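Local coordinates for glucose-6-phosphate isomerase like protein (Thermus thermophilus, PDB 1WIW) that probably interconverts aldose and ketose sugar 6-phosphates, as a phosphoglucose/phosphomannose isomerase, at residues G47-L52 against A257-M262. Residues are numbered along the deposited sequence; the frame is centred on the assembly and turned at random.
Sequences GQFAAL and ALWYRM
Phe49 and Trp259 make the whole of this contact, an aromatic pair spanning two helices whose backbones stay well apart: the nearest alpha carbons, Phe49 CA and Trp259 CA, are 10.7 Å from each other. In both residues CG lies anti to the backbone N (chi1 -173° for Phe49, 176° for Trp259), which carries the rings out into the gap. Along Phe49 the approach can be followed atom by atom. Its CB is still 6.5 Å from Trp259 CD1, and CG closes this to 5.6 Å. The CD2 side of the phenyl leads, with Phe49 CD2 4.5 Å from Trp259 CD1. Phe49 CE2 then reaches Trp259 CD1 at 4.1 Å, the closest pair, before CZ recedes to 4.9 Å from the same CD1. Helix 48-54 follows strand 39-45, an outermost strand of the chain's four-stranded parallel sheet, in the N-terminal SIS-family region, whereas helix 251-272 belongs to the C-terminal one, so the pair joins the two regions. The planes of the phenyl and the five-membered ring are inclined by only 29°, but with centroids 5.7 Å apart the rings are offset, with little of one lying over the other; the interaction is therefore mainly apolar contact between one carbon of each. The segments bury 65 Å² between them. Helix 174-185 packs against both side chains, placing Leu175 and Ala178 against Phe49 and Leu182 against Trp259, while Pro111 and Tyr112 of helix 110-121 also touch the Trp259 side chain.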
ATOM      1  N   GLY B  47       1.949   5.245  14.519  1.00  9.31           N
ATOM      2  CA  GLY B  47       0.751   6.035  14.735  1.00  8.24           C
ATOM      3  C   GLY B  47      -0.095   6.267  13.491  1.00 10.32           C
ATOM      4  O   GLY B  47      -1.226   6.747  13.591  1.00 11.62           O
ATOM      5  N   GLN B  48       0.432   5.917  12.321  1.00 10.01           N
ATOM      6  CA  GLN B  48      -0.298   6.144  11.074  1.00 11.44           C
ATOM      7  C   GLN B  48      -1.612   5.380  10.919  1.00 10.06           C
ATOM      8  O   GLN B  48      -2.641   5.968  10.585  1.00  8.61           O
ATOM      9  CB  GLN B  48       0.589   5.842   9.869  1.00 12.37           C
ATOM     10  CG  GLN B  48      -0.114   6.150   8.559  1.00 20.73           C
ATOM     11  CD  GLN B  48       0.740   5.865   7.348  1.00 26.04           C
ATOM     12  OE1 GLN B  48       1.740   6.544   7.100  1.00 28.99           O
ATOM     13  NE2 GLN B  48       0.352   4.853   6.580  1.00 27.72           N
ATOM     14  N   PHE B  49      -1.576   4.074  11.148  1.00  9.74           N
ATOM     15  CA  PHE B  49      -2.775   3.254  11.016  1.00  9.77           C
ATOM     16  C   PHE B  49      -3.900   3.784  11.907  1.00 10.96           C
ATOM     17  O   PHE B  49      -5.047   3.907  11.471  1.00  9.26           O
ATOM     18  CB  PHE B  49      -2.442   1.803  11.379  1.00  9.96           C
ATOM     19  CG  PHE B  49      -3.556   0.827  11.115  1.00  9.75           C
ATOM     20  CD1 PHE B  49      -4.148   0.745   9.857  1.00 12.77           C
ATOM     21  CD2 PHE B  49      -3.991  -0.033  12.118  1.00 10.79           C
ATOM     22  CE1 PHE B  49      -5.157  -0.183   9.604  1.00 11.44           C
ATOM     23  CE2 PHE B  49      -4.998  -0.964  11.879  1.00 12.12           C
ATOM     24  CZ  PHE B  49      -5.583  -1.039  10.619  1.00 13.59           C
ATOM     25  N   ALA B  50      -3.559   4.104  13.152  1.00  9.22           N
ATOM     26  CA  ALA B  50      -4.532   4.609  14.116  1.00 10.23           C
ATOM     27  C   ALA B  50      -5.132   5.935  13.658  1.00 11.94           C
ATOM     28  O   ALA B  50      -6.334   6.173  13.806  1.00 11.05           O
ATOM     29  CB  ALA B  50      -3.865   4.771  15.488  1.00  9.29           C
ATOM     30  N   ALA B  51      -4.291   6.803  13.106  1.00 12.01           N
ATOM     31  CA  ALA B  51      -4.756   8.097  12.619  1.00 13.55           C
ATOM     32  C   ALA B  51      -5.814   7.879  11.537  1.00 13.17           C
ATOM     33  O   ALA B  51      -6.859   8.528  11.535  1.00 13.02           O
ATOM     34  CB  ALA B  51      -3.587   8.900  12.057  1.00 12.23           C
ATOM     35  N   LEU B  52      -5.544   6.955  10.624  1.00 13.93           N
ATOM     36  CA  LEU B  52      -6.483   6.662   9.544  1.00 16.79           C
ATOM     37  C   LEU B  52      -7.769   6.020  10.057  1.00 17.12           C
ATOM     38  O   LEU B  52      -8.861   6.370   9.612  1.00 17.25           O
ATOM     39  CB  LEU B  52      -5.823   5.759   8.495  1.00 18.54           C
ATOM     40  CG  LEU B  52      -4.895   6.457   7.487  1.00 24.02           C
ATOM     41  CD1 LEU B  52      -5.722   7.383   6.605  1.00 23.11           C
ATOM     42  CD2 LEU B  52      -3.808   7.248   8.204  1.00 24.16           C
ATOM     43  N   ALA B 257     -10.130  -6.198  15.587  1.00  6.45           N
ATOM     44  CA  ALA B 257     -10.168  -7.611  15.962  1.00  6.38           C
ATOM     45  C   ALA B 257      -9.349  -8.413  14.958  1.00  5.93           C
ATOM     46  O   ALA B 257      -8.626  -9.333  15.332  1.00  6.13           O
ATOM     47  CB  ALA B 257     -11.610  -8.122  15.992  1.00  4.81           C
ATOM     48  N   LEU B 258      -9.468  -8.066  13.680  1.00  7.04           N
ATOM     49  CA  LEU B 258      -8.705  -8.754  12.641  1.00  7.06           C
ATOM     50  C   LEU B 258      -7.226  -8.476  12.883  1.00  7.74           C
ATOM     51  O   LEU B 258      -6.403  -9.386  12.870  1.00  9.31           O
ATOM     52  CB  LEU B 258      -9.105  -8.252  11.249  1.00  6.42           C
ATOM     53  CG  LEU B 258     -10.442  -8.743  10.680  1.00  8.80           C
ATOM     54  CD1 LEU B 258     -10.811  -7.918   9.457  1.00  6.48           C
ATOM     55  CD2 LEU B 258     -10.353 -10.225  10.326  1.00  6.90           C
ATOM     56  N   TRP B 259      -6.898  -7.208  13.100  1.00  5.89           N
ATOM     57  CA  TRP B 259      -5.519  -6.796  13.363  1.00  6.29           C
ATOM     58  C   TRP B 259      -4.943  -7.568  14.558  1.00  4.74           C
ATOM     59  O   TRP B 259      -3.818  -8.061  14.500  1.00  6.25           O
ATOM     60  CB  TRP B 259      -5.484  -5.290  13.648  1.00  7.02           C
ATOM     61  CG  TRP B 259      -4.132  -4.759  14.027  1.00  8.79           C
ATOM     62  CD1 TRP B 259      -3.133  -4.368  13.184  1.00  7.33           C
ATOM     63  CD2 TRP B 259      -3.633  -4.577  15.356  1.00  7.19           C
ATOM     64  NE1 TRP B 259      -2.036  -3.951  13.911  1.00  7.32           N
ATOM     65  CE2 TRP B 259      -2.318  -4.073  15.246  1.00  7.51           C
ATOM     66  CE3 TRP B 259      -4.172  -4.793  16.634  1.00  7.35           C
ATOM     67  CZ2 TRP B 259      -1.526  -3.780  16.370  1.00  9.23           C
ATOM     68  CZ3 TRP B 259      -3.385  -4.499  17.753  1.00  8.02           C
ATOM     69  CH2 TRP B 259      -2.077  -4.000  17.609  1.00  7.90           C
ATOM     70  N   TYR B 260      -5.716  -7.665  15.638  1.00  5.88           N
ATOM     71  CA  TYR B 260      -5.277  -8.369  16.848  1.00  5.00           C
ATOM     72  C   TYR B 260      -5.034  -9.862  16.595  1.00  5.47           C
ATOM     73  O   TYR B 260      -4.027 -10.416  17.038  1.00  3.97           O
ATOM     74  CB  TYR B 260      -6.317  -8.199  17.960  1.00  4.72           C
ATOM     75  CG  TYR B 260      -5.919  -8.777  19.312  1.00  6.00           C
ATOM     76  CD1 TYR B 260      -4.823  -8.272  20.017  1.00  6.73           C
ATOM     77  CD2 TYR B 260      -6.667  -9.791  19.906  1.00  4.85           C
ATOM     78  CE1 TYR B 260      -4.484  -8.758  21.284  1.00  6.26           C
ATOM     79  CE2 TYR B 260      -6.335 -10.292  21.178  1.00  7.14           C
ATOM     80  CZ  TYR B 260      -5.246  -9.767  21.859  1.00  9.49           C
ATOM     81  OH  TYR B 260      -4.927 -10.230  23.118  1.00  5.36           O
ATOM     82  N   ARG B 261      -5.950 -10.519  15.891  1.00  5.56           N
ATOM     83  CA  ARG B 261      -5.768 -11.941  15.606  1.00  6.78           C
ATOM     84  C   ARG B 261      -4.533 -12.155  14.729  1.00  6.20           C
ATOM     85  O   ARG B 261      -3.857 -13.179  14.830  1.00  4.86           O
ATOM     86  CB  ARG B 261      -6.999 -12.523  14.905  1.00  7.63           C
ATOM     87  CG  ARG B 261      -6.834 -14.000  14.565  1.00  9.67           C
ATOM     88  CD  ARG B 261      -8.032 -14.578  13.826  1.00 10.55           C
ATOM     89  NE  ARG B 261      -9.244 -14.582  14.636  1.00 11.17           N
ATOM     90  CZ  ARG B 261     -10.289 -15.372  14.397  1.00 15.01           C
ATOM     91  NH1 ARG B 261     -11.362 -15.320  15.177  1.00 14.52           N
ATOM     92  NH2 ARG B 261     -10.252 -16.227  13.384  1.00 13.37           N
HETATM   93  N   MSE B 262      -4.241 -11.196  13.856  1.00  5.61           N
HETATM   94  CA  MSE B 262      -3.065 -11.313  12.998  1.00  7.37           C
HETATM   95  C   MSE B 262      -1.781 -11.073  13.796  1.00  5.60           C
HETATM   96  O   MSE B 262      -0.736 -11.631  13.474  1.00  5.88           O
HETATM   97  CB  MSE B 262      -3.150 -10.333  11.825  1.00  5.67           C
HETATM   98  CG  MSE B 262      -4.243 -10.688  10.824  1.00 11.03           C
HETATM   99 SE   MSE B 262      -4.014 -12.461  10.014  1.00 14.79          SE
HETATM  100  CE  MSE B 262      -4.188 -11.945   8.185  1.00 23.26           C
TER